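Local coordinates for protein ferulic acid decarboxylase 1 (Candida dubliniensis, PDB 4ZAD) that binds prenylated FMN and manganese and probably catalyses the reversible decarboxylation of ferulic, p-coumaric and cinnamic acids to their vinyl derivatives, at residues Lys113-Pro118 / Glu240-Gly245; Pro5-Arg10 / Cys248-Pro253; Ser353-Asp358 / Val372-His377; Ser347-Leu352 / Ser390-Asp395. One frame throughout, in Å; residues are numbered along the deposited sequence.

Contact 1 of 4, residues Lys113-Pro118 / Glu240-Gly245; sequences KKYIPP and EAEYIG. With K (potassium ion), chain D; MN (manganese (II) ion), chain C.
Tyr115 lies against helix 240-247 and crosses Glu242 at about a right angle. Tyr115 CB sits 3.3 Å from Glu242 O. Its CG stands beside its own backbone N (chi1 -58°), which sends the ring along the helix toward Tyr243. One face of the Tyr115 ring has Tyr243 CA above it, offset toward the rim. Tyr115 CE1 touches Tyr243 CD1 at 3.6 Å, and the two ring planes are 65° apart. Each phenol has a partner beyond the contact: Tyr243 OH bonds Leu106 O, and Tyr115 OH weakly bonds Arg110.

Ile116 N donates to Glu242 O at 3.1 Å, with an angle of 162° at the hydrogen. Next to it, Ile116 O meets Gly245 CA in a CA-H...O contact. One water bridges the two backbones, donating to Ile116 O at 2.7 Å and to Ala241 O at 2.6 Å. Ala241 O also accepts from Gly245 N, so two bonds grip it. Pro118 CG packs on Ala241 CB at 3.6 Å.

Glu240 takes no part in the loop contact. Its chain bends at chi2, and Glu240 OE1 binds manganese at 2.0 Å, with potassium farther off at 3.1 Å. Asn174 and two waters also bind the manganese. Helix 240-247 thus carries the metal ligand and the docking surface for the loop.

The loop leads from helix 99-108 to strand 119-120. Tyr243 and Ile244 also touch helix 224-230. Ala241 and Ile244 touch Trp175 of strand 173-176, a residue that binds prenylated FMN.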
# COMPACT_ATOMS: atom_id res chain seq x y z
N LYS A 113 18.11 33.01 10.68
CA LYS A 113 19.06 33.91 9.98
C LYS A 113 18.70 34.16 8.48
O LYS A 113 19.06 35.18 7.89
CB LYS A 113 20.51 33.34 10.07
CG LYS A 113 21.07 33.10 11.52
N LYS A 114 17.99 33.20 7.88
CA LYS A 114 17.46 33.33 6.52
C LYS A 114 16.17 34.16 6.43
O LYS A 114 15.77 34.51 5.31
CB LYS A 114 17.18 31.94 5.91
CG LYS A 114 18.43 31.12 5.57
CD LYS A 114 18.86 31.30 4.09
CE LYS A 114 20.09 30.40 3.69
NZ LYS A 114 19.95 28.91 3.92
N TYR A 115 15.52 34.45 7.55
CA TYR A 115 14.20 35.11 7.50
C TYR A 115 14.31 36.58 7.03
O TYR A 115 15.35 37.22 7.21
CB TYR A 115 13.43 35.04 8.83
CG TYR A 115 13.15 33.66 9.36
CD1 TYR A 115 13.44 32.51 8.62
CD2 TYR A 115 12.57 33.49 10.62
CE1 TYR A 115 13.19 31.22 9.14
CE2 TYR A 115 12.30 32.20 11.14
CZ TYR A 115 12.62 31.08 10.40
OH TYR A 115 12.38 29.83 10.90
N ILE A 116 13.23 37.06 6.40
CA ILE A 116 13.12 38.42 5.90
C ILE A 116 11.73 38.94 6.16
O ILE A 116 10.79 38.50 5.52
CB ILE A 116 13.30 38.49 4.37
CG1 ILE A 116 14.76 38.24 3.97
CG2 ILE A 116 12.85 39.86 3.87
CD1 ILE A 116 14.90 37.89 2.51
N PRO A 117 11.58 39.89 7.07
CA PRO A 117 10.20 40.22 7.43
C PRO A 117 9.45 40.91 6.32
O PRO A 117 10.06 41.57 5.51
CB PRO A 117 10.34 41.17 8.65
CG PRO A 117 11.80 41.41 8.85
CD PRO A 117 12.59 40.53 7.92
N PRO A 118 8.11 40.83 6.34
CA PRO A 118 7.31 41.48 5.33
C PRO A 118 7.50 42.99 5.37
O PRO A 118 7.91 43.53 6.40
CB PRO A 118 5.88 41.09 5.73
CG PRO A 118 5.92 40.92 7.14
CD PRO A 118 7.29 40.43 7.49
N GLU A 240 4.87 33.46 10.65
CA GLU A 240 5.02 32.82 9.36
C GLU A 240 5.58 33.77 8.29
O GLU A 240 6.45 33.38 7.51
CB GLU A 240 3.68 32.29 8.84
CG GLU A 240 3.22 31.01 9.44
CD GLU A 240 2.56 31.16 10.80
OE1 GLU A 240 2.38 30.14 11.52
OE2 GLU A 240 2.22 32.29 11.16
N ALA A 241 5.08 35.00 8.24
CA ALA A 241 5.56 35.97 7.21
C ALA A 241 7.08 36.03 7.02
O ALA A 241 7.54 36.26 5.91
CB ALA A 241 5.02 37.41 7.49
N GLU A 242 7.85 35.83 8.08
CA GLU A 242 9.30 35.99 8.05
C GLU A 242 9.98 34.77 7.36
O GLU A 242 10.94 34.91 6.61
CB GLU A 242 9.82 36.18 9.47
CG GLU A 242 9.17 37.32 10.23
CD GLU A 242 9.79 37.60 11.62
OE1 GLU A 242 10.54 36.74 12.18
OE2 GLU A 242 9.48 38.71 12.14
N TYR A 243 9.47 33.56 7.63
CA TYR A 243 9.92 32.35 6.93
C TYR A 243 9.50 32.45 5.48
O TYR A 243 10.27 32.14 4.59
CB TYR A 243 9.33 31.13 7.58
CG TYR A 243 9.71 29.76 7.04
CD1 TYR A 243 11.04 29.35 6.90
CD2 TYR A 243 8.73 28.82 6.79
CE1 TYR A 243 11.35 28.06 6.45
CE2 TYR A 243 9.04 27.52 6.35
CZ TYR A 243 10.34 27.15 6.19
OH TYR A 243 10.59 25.87 5.73
N ILE A 244 8.29 32.94 5.21
CA ILE A 244 7.85 33.04 3.80
C ILE A 244 8.80 33.94 3.02
O ILE A 244 9.21 33.60 1.91
CB ILE A 244 6.38 33.49 3.63
CG1 ILE A 244 5.40 32.44 4.24
CG2 ILE A 244 6.08 33.71 2.19
CD1 ILE A 244 4.16 33.02 4.79
N GLY A 245 9.18 35.06 3.62
CA GLY A 245 10.17 35.96 3.04
C GLY A 245 11.52 35.32 2.66
O GLY A 245 12.02 35.50 1.55
K K D . 1.23 27.78 9.85
MN MN C . 1.82 29.14 13.19
O HOH W 1 8.24 38.40 4.57
O HOH W 2 2.92 27.14 12.92
O HOH W 3 3.77 30.00 14.16

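Contact 2 of 4, residues Pro5-Arg10 / Cys248-Pro253; sequences PALKFR and CNQAVP
Leu7 fits its two methyl groups against the turn that follows helix 240-247. The apolar contacts centre on this leucine. Leu7 CD1 meets Cys248 SG at 3.5 Å and approaches Val252 CG2 more loosely, at 4.4 Å. The same sulfur lies 4.2 Å from Ala6 CB. Cys248 SG stands beside its own backbone N (chi1 -51°), which brings it over to the Ala6 and Leu7 side. Leu7 has a near-eclipsed, probably strained shape (chi1 -112°), in which CD1 meets the cysteine and CD2 the glutamine amide.

A second kind of contact joins a methyl to an amide. Leu7 CD2 sits over the flat of the Gln250 side-chain amide, 3.5 Å from Gln250 CD and almost equally near Gln250 OE1 and NE2. The Gln250 chain is extended, so the aliphatic part also runs past the methyl, with Gln250 CB 4.1 Å from Leu7 CD2.

Backbone structure sets up both sides. Asn249 has a positive phi of 42° and ends helix 240-247 in a Schellman motif, after which the chain swings back past Leu7. On the other side, Lys8 occupies the N-cap position of helix 9-19.

The contact therefore joins the N-terminal lead-in to the end of a helix in the flavin-binding part of the protein. Ala6 makes a backbone bond to Ala225 of helix 224-230. Arg10 forms a salt bridge with Glu269, and Phe9 packs on strand 317-319. Val252 bonds through its backbone to Val119 of strand 119-120, just before strand 253-256 begins.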
# COMPACT_ATOMS: atom_id res chain seq x y z
N PRO A 5 5.79 32.83 -9.42
CA PRO A 5 4.65 32.11 -8.88
C PRO A 5 4.73 31.87 -7.35
O PRO A 5 3.72 31.53 -6.73
CB PRO A 5 4.68 30.81 -9.66
CG PRO A 5 6.18 30.61 -9.88
CD PRO A 5 6.75 31.92 -10.08
N ALA A 6 5.90 32.07 -6.75
CA ALA A 6 6.04 32.00 -5.29
C ALA A 6 5.29 33.16 -4.64
O ALA A 6 4.67 33.01 -3.59
CB ALA A 6 7.52 32.00 -4.87
N LEU A 7 5.33 34.31 -5.27
CA LEU A 7 4.86 35.52 -4.64
C LEU A 7 3.52 36.00 -5.18
O LEU A 7 2.89 36.87 -4.58
CB LEU A 7 5.92 36.61 -4.83
CG LEU A 7 6.73 37.19 -3.67
CD1 LEU A 7 6.53 36.50 -2.30
CD2 LEU A 7 8.20 37.23 -4.08
N LYS A 8 3.07 35.45 -6.31
CA LYS A 8 1.89 36.00 -7.01
C LYS A 8 0.98 34.87 -7.48
O LYS A 8 1.31 34.14 -8.41
CB LYS A 8 2.29 36.90 -8.21
CG LYS A 8 3.31 38.04 -7.91
CD LYS A 8 2.71 39.45 -7.86
CE LYS A 8 3.16 40.33 -9.04
NZ LYS A 8 3.07 41.82 -8.71
N PHE A 9 -0.17 34.73 -6.82
CA PHE A 9 -1.12 33.65 -7.13
C PHE A 9 -1.36 33.53 -8.64
O PHE A 9 -1.38 32.44 -9.21
CB PHE A 9 -2.42 33.92 -6.38
CG PHE A 9 -3.54 32.92 -6.66
CD1 PHE A 9 -3.36 31.57 -6.43
CD2 PHE A 9 -4.80 33.36 -7.09
CE1 PHE A 9 -4.38 30.69 -6.66
CE2 PHE A 9 -5.81 32.46 -7.33
CZ PHE A 9 -5.61 31.13 -7.13
N ARG A 10 -1.51 34.69 -9.28
CA ARG A 10 -1.83 34.75 -10.70
C ARG A 10 -0.65 34.41 -11.58
O ARG A 10 -0.82 34.04 -12.73
CB ARG A 10 -2.39 36.12 -11.06
CG ARG A 10 -3.70 36.41 -10.33
CD ARG A 10 -4.74 36.98 -11.26
NE ARG A 10 -6.04 37.08 -10.62
CZ ARG A 10 -7.08 37.76 -11.11
NH1 ARG A 10 -6.98 38.39 -12.26
NH2 ARG A 10 -8.23 37.79 -10.45
N CYS A 248 11.21 33.05 -0.27
CA CYS A 248 11.13 33.80 -1.50
C CYS A 248 12.37 34.70 -1.76
O CYS A 248 12.40 35.42 -2.75
CB CYS A 248 9.85 34.65 -1.53
SG CYS A 248 8.33 33.75 -1.16
N ASN A 249 13.39 34.65 -0.89
CA ASN A 249 14.53 35.59 -0.92
C ASN A 249 14.03 37.03 -1.17
O ASN A 249 14.60 37.78 -1.93
CB ASN A 249 15.63 35.17 -1.94
CG ASN A 249 17.00 35.95 -1.72
OD1 ASN A 249 17.58 35.96 -0.61
ND2 ASN A 249 17.49 36.61 -2.79
N GLN A 250 12.93 37.37 -0.52
CA GLN A 250 12.21 38.59 -0.78
C GLN A 250 11.03 38.81 0.18
O GLN A 250 10.16 37.98 0.28
CB GLN A 250 11.64 38.57 -2.20
CG GLN A 250 10.92 39.86 -2.49
CD GLN A 250 10.41 39.97 -3.86
OE1 GLN A 250 10.95 39.39 -4.80
NE2 GLN A 250 9.34 40.76 -4.01
N ALA A 251 11.00 39.98 0.82
CA ALA A 251 9.92 40.45 1.69
C ALA A 251 8.53 40.33 1.07
O ALA A 251 8.28 40.92 0.02
CB ALA A 251 10.15 41.92 2.02
N VAL A 252 7.60 39.66 1.74
CA VAL A 252 6.23 39.69 1.30
C VAL A 252 5.65 41.10 1.42
O VAL A 252 5.49 41.65 2.51
CB VAL A 252 5.31 38.71 2.04
CG1 VAL A 252 3.89 38.74 1.39
CG2 VAL A 252 5.90 37.30 2.00
N PRO A 253 5.34 41.69 0.29
CA PRO A 253 4.67 42.97 0.34
C PRO A 253 3.25 42.87 0.96
O PRO A 253 2.44 42.08 0.52
CB PRO A 253 4.62 43.38 -1.12
CG PRO A 253 4.70 42.14 -1.90
CD PRO A 253 5.38 41.12 -1.06

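Contact 3 of 4, residues Ser353-Asp358 / Val372-His377; sequences SKIVED and VKINTH
The Glu357 carboxylate has Lys373 above one face and Asn375 at its other oxygen. Lys373 CE stands 3.7 Å from Glu357 OE1, on one side of the plane and offset beyond that oxygen. Lys373 is fully extended (chi1 -178°), which brings NZ to the same side, tilted about 30° from the plane, with only a long salt bridge to OE1 at 4.0 Å. Asn375 CB comes up to Glu357 OE2 close to the plane. Asn375 ND2 gives OE2 a weak bond at 3.2 Å, tilted to the side opposite Lys373. The carboxylate and amide planes are 65° apart. Asn375 OD1 caps helix 376-381 by accepting from Glu378 N.

The backbones form the antiparallel hairpin of strands 356-360 and 369-374, at one edge of the C-terminal domain's mixed sheet. Glu357 N donates to Lys373 O at 2.7 Å, and Lys373 N donates to Asp358 O at 2.9 Å. Glu357 has near-helical backbone angles within the strand, consistent with a beta bulge. Asn375 N bonds Ile355 O at 2.8 Å.

Val356 and Ile374 are a non-hydrogen-bonded pair. Val356 CG2 touches Ile374 CD1 at 4.0 Å and Val372 CG1 at 4.1 Å. The Asp358 carboxylate makes salt bridges to Lys100 and Lys343.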
# COMPACT_ATOMS: atom_id res chain seq x y z
N SER A 353 19.63 13.33 14.84
CA SER A 353 20.28 13.91 13.66
C SER A 353 21.42 13.12 13.10
O SER A 353 21.79 13.34 11.96
CB SER A 353 20.79 15.32 13.93
OG SER A 353 21.76 15.35 14.98
N LYS A 354 22.00 12.20 13.87
CA LYS A 354 23.10 11.36 13.37
C LYS A 354 22.62 10.19 12.51
O LYS A 354 23.36 9.71 11.63
CB LYS A 354 23.91 10.77 14.54
CG LYS A 354 24.67 11.76 15.46
CD LYS A 354 25.64 10.96 16.39
CE LYS A 354 25.59 11.33 17.90
NZ LYS A 354 25.66 10.10 18.80
N ILE A 355 21.40 9.71 12.79
CA ILE A 355 20.86 8.48 12.18
C ILE A 355 19.68 8.66 11.25
O ILE A 355 19.45 7.79 10.43
CB ILE A 355 20.39 7.46 13.26
CG1 ILE A 355 19.30 8.06 14.14
CG2 ILE A 355 21.57 6.92 14.07
CD1 ILE A 355 18.78 7.11 15.18
N VAL A 356 18.93 9.75 11.37
CA VAL A 356 17.72 9.93 10.57
C VAL A 356 18.03 10.61 9.27
O VAL A 356 18.38 11.79 9.26
CB VAL A 356 16.64 10.77 11.26
CG1 VAL A 356 15.48 11.06 10.26
CG2 VAL A 356 16.14 10.10 12.51
N GLU A 357 17.82 9.90 8.16
CA GLU A 357 18.14 10.45 6.84
C GLU A 357 17.03 11.29 6.25
O GLU A 357 17.30 12.24 5.51
CB GLU A 357 18.48 9.33 5.87
CG GLU A 357 19.95 8.91 5.96
CD GLU A 357 20.30 7.75 5.03
OE1 GLU A 357 19.79 7.74 3.88
OE2 GLU A 357 21.08 6.86 5.45
N ASP A 358 15.79 10.93 6.55
CA ASP A 358 14.60 11.50 5.90
C ASP A 358 13.37 11.01 6.64
O ASP A 358 13.41 9.98 7.29
CB ASP A 358 14.52 11.07 4.44
CG ASP A 358 15.14 12.08 3.47
OD1 ASP A 358 15.23 13.29 3.78
OD2 ASP A 358 15.53 11.64 2.37
N VAL A 372 10.23 6.85 8.91
CA VAL A 372 11.51 7.44 9.36
C VAL A 372 12.69 6.63 8.85
O VAL A 372 12.92 5.54 9.30
CB VAL A 372 11.55 7.46 10.89
CG1 VAL A 372 12.94 7.86 11.40
CG2 VAL A 372 10.47 8.41 11.39
N LYS A 373 13.43 7.17 7.90
CA LYS A 373 14.50 6.41 7.26
C LYS A 373 15.83 6.54 8.02
O LYS A 373 16.40 7.62 8.09
CB LYS A 373 14.67 6.89 5.83
CG LYS A 373 15.73 6.13 5.05
CD LYS A 373 15.76 6.57 3.58
CE LYS A 373 16.83 5.80 2.81
NZ LYS A 373 17.00 6.31 1.44
N ILE A 374 16.31 5.43 8.58
CA ILE A 374 17.48 5.33 9.45
C ILE A 374 18.69 4.79 8.70
O ILE A 374 18.61 3.76 8.05
CB ILE A 374 17.21 4.31 10.62
CG1 ILE A 374 15.97 4.72 11.43
CG2 ILE A 374 18.41 4.11 11.48
CD1 ILE A 374 15.94 6.17 11.90
N ASN A 375 19.80 5.52 8.78
CA ASN A 375 21.12 5.05 8.39
C ASN A 375 21.62 3.97 9.36
O ASN A 375 22.05 4.27 10.47
CB ASN A 375 22.05 6.25 8.43
CG ASN A 375 23.46 5.93 7.93
OD1 ASN A 375 24.15 5.03 8.46
ND2 ASN A 375 23.89 6.65 6.91
N THR A 376 21.58 2.70 8.95
CA THR A 376 22.00 1.59 9.84
C THR A 376 23.47 1.65 10.32
O THR A 376 23.75 1.27 11.44
CB THR A 376 21.71 0.19 9.21
OG1 THR A 376 22.31 0.10 7.92
CG2 THR A 376 20.24 0.01 9.06
N HIS A 377 24.39 2.13 9.47
CA HIS A 377 25.80 2.26 9.83
C HIS A 377 26.00 3.14 11.05
O HIS A 377 26.70 2.76 12.00
CB HIS A 377 26.63 2.83 8.67
CG HIS A 377 26.94 1.82 7.61
ND1 HIS A 377 28.03 0.96 7.70
CD2 HIS A 377 26.29 1.50 6.47
CE1 HIS A 377 28.03 0.17 6.64
NE2 HIS A 377 26.98 0.47 5.88

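Contact 4 of 4, residues Ser347-Leu352 / Ser390-Asp395; sequences SQHPVL and SNLVGD
Leu392 CD2 is the hub of this contact. It meets Leu352 CD1 at 3.7 Å, Val351 CG1 at 3.9 Å and His349 CE1 at 4.2 Å. The Leu352 and Leu392 side chains lie alongside each other and run opposite ways. Leu392 CG is anti to its backbone N (chi1 -166°), which points the branch from the helix into the loop. Beside it, Leu352 CD1 approaches Val393 CG2 at 4.5 Å.

The next shell shapes the loop. His349 ND1 weakly accepts from Val351 N at 3.4 Å and from Leu352 N at 3.3 Å, the latter with a nearly straight angle of 175°. These weak capping bonds help orient the imidazole at the turn that leads into helix 352-355. Leu352 CD2 sits over the centre of one face of the His349 ring. Val351 CA lies at its edge, in the ring plane.

Farther out, Phe396 of helix 386-399 meets the His349 ring edge-to-face, and His349 O bonds Ser353 OG. Val393 packs on Ile413 and Leu415 of strand 412-417, so the helix is seated on the domain's sheet.

Across the two segments the chemistry is apolar: methyl groups and an imidazole carbon. The polar work falls to His349 ND1, within the loop. If ND1 accepts these weak bonds, it is probably unprotonated, and a neutral ring would then carry its proton on NE2.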
# COMPACT_ATOMS: atom_id res chain seq x y z
N SER A 347 16.86 16.92 12.76
CA SER A 347 18.05 17.72 12.49
C SER A 347 18.75 18.40 13.65
O SER A 347 19.94 18.51 13.69
CB SER A 347 17.53 18.82 11.61
OG SER A 347 18.51 19.70 11.20
N GLN A 348 17.97 18.94 14.56
CA GLN A 348 18.52 19.68 15.66
C GLN A 348 18.63 18.81 16.89
O GLN A 348 19.06 19.30 17.91
CB GLN A 348 17.62 20.88 15.96
CG GLN A 348 17.59 21.89 14.86
CD GLN A 348 18.92 22.62 14.69
OE1 GLN A 348 19.58 22.49 13.66
NE2 GLN A 348 19.32 23.37 15.72
N HIS A 349 18.24 17.54 16.79
CA HIS A 349 18.31 16.60 17.91
C HIS A 349 19.66 15.94 17.92
O HIS A 349 20.01 15.29 16.93
CB HIS A 349 17.27 15.50 17.80
CG HIS A 349 17.00 14.79 19.09
ND1 HIS A 349 17.76 13.75 19.54
CD2 HIS A 349 16.03 14.99 20.02
CE1 HIS A 349 17.27 13.32 20.69
NE2 HIS A 349 16.22 14.06 21.01
N PRO A 350 20.40 16.09 19.04
CA PRO A 350 21.81 15.63 19.05
C PRO A 350 22.01 14.15 18.71
O PRO A 350 23.04 13.81 18.17
CB PRO A 350 22.30 15.96 20.49
CG PRO A 350 21.08 16.25 21.30
CD PRO A 350 20.02 16.74 20.31
N VAL A 351 21.04 13.30 19.01
CA VAL A 351 21.14 11.86 18.69
C VAL A 351 20.49 11.51 17.34
O VAL A 351 21.12 10.90 16.46
CB VAL A 351 20.45 11.02 19.77
CG1 VAL A 351 20.43 9.56 19.37
CG2 VAL A 351 21.15 11.20 21.14
N LEU A 352 19.22 11.91 17.22
CA LEU A 352 18.37 11.61 16.06
C LEU A 352 18.90 12.22 14.75
O LEU A 352 18.73 11.65 13.69
CB LEU A 352 16.90 12.05 16.35
CG LEU A 352 15.89 10.99 16.83
CD1 LEU A 352 16.61 9.90 17.54
CD2 LEU A 352 14.74 11.53 17.72
N SER A 390 12.86 3.29 19.98
CA SER A 390 11.45 3.61 19.84
C SER A 390 10.92 4.49 20.95
O SER A 390 10.04 5.31 20.74
CB SER A 390 10.61 2.35 19.77
OG SER A 390 11.05 1.60 18.68
N ASN A 391 11.41 4.26 22.16
CA ASN A 391 11.10 5.12 23.31
C ASN A 391 11.62 6.54 23.07
O ASN A 391 10.88 7.54 23.29
CB ASN A 391 11.74 4.54 24.56
CG ASN A 391 11.08 4.98 25.83
OD1 ASN A 391 10.59 6.11 25.96
ND2 ASN A 391 11.09 4.09 26.81
N LEU A 392 12.86 6.65 22.59
CA LEU A 392 13.41 7.96 22.25
C LEU A 392 12.63 8.67 21.16
O LEU A 392 12.36 9.85 21.31
CB LEU A 392 14.86 7.87 21.78
CG LEU A 392 15.55 9.23 21.74
CD1 LEU A 392 15.57 9.75 23.17
CD2 LEU A 392 16.98 9.17 21.19
N VAL A 393 12.36 7.99 20.06
CA VAL A 393 11.67 8.60 18.95
C VAL A 393 10.30 9.08 19.42
O VAL A 393 9.97 10.23 19.30
CB VAL A 393 11.55 7.63 17.69
CG1 VAL A 393 10.49 8.14 16.63
CG2 VAL A 393 12.92 7.41 17.03
N GLY A 394 9.50 8.20 19.99
CA GLY A 394 8.15 8.59 20.33
C GLY A 394 8.03 9.64 21.42
O GLY A 394 7.11 10.45 21.40
N ASP A 395 8.94 9.64 22.38
CA ASP A 395 8.91 10.67 23.41
C ASP A 395 9.14 11.98 22.69
O ASP A 395 8.44 12.98 22.93
CB ASP A 395 9.97 10.46 24.50
CG ASP A 395 9.50 9.51 25.61
OD1 ASP A 395 8.28 9.15 25.64
OD2 ASP A 395 10.35 9.12 26.45

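Contact 2 opens at the N terminus and closes a long loop when the chain reaches 248-253. Contact 1 nests inside it, from 113-118 to 240-245. The two touch, with Gly245 O probably bonded to Gln250 N, because the helix of contact 1 runs into the turn of contact 2. Together they tie the N-terminal lead-in and the loop after helix 99-108 to helix 240-247. Contacts 3 and 4 follow in series within the C-terminal domain. Contact 4 joins 347-352 to helix 386-399, and the hairpin of contact 3 lies inside that loop. Contacts 1 and 3 have centres about 29 Å apart.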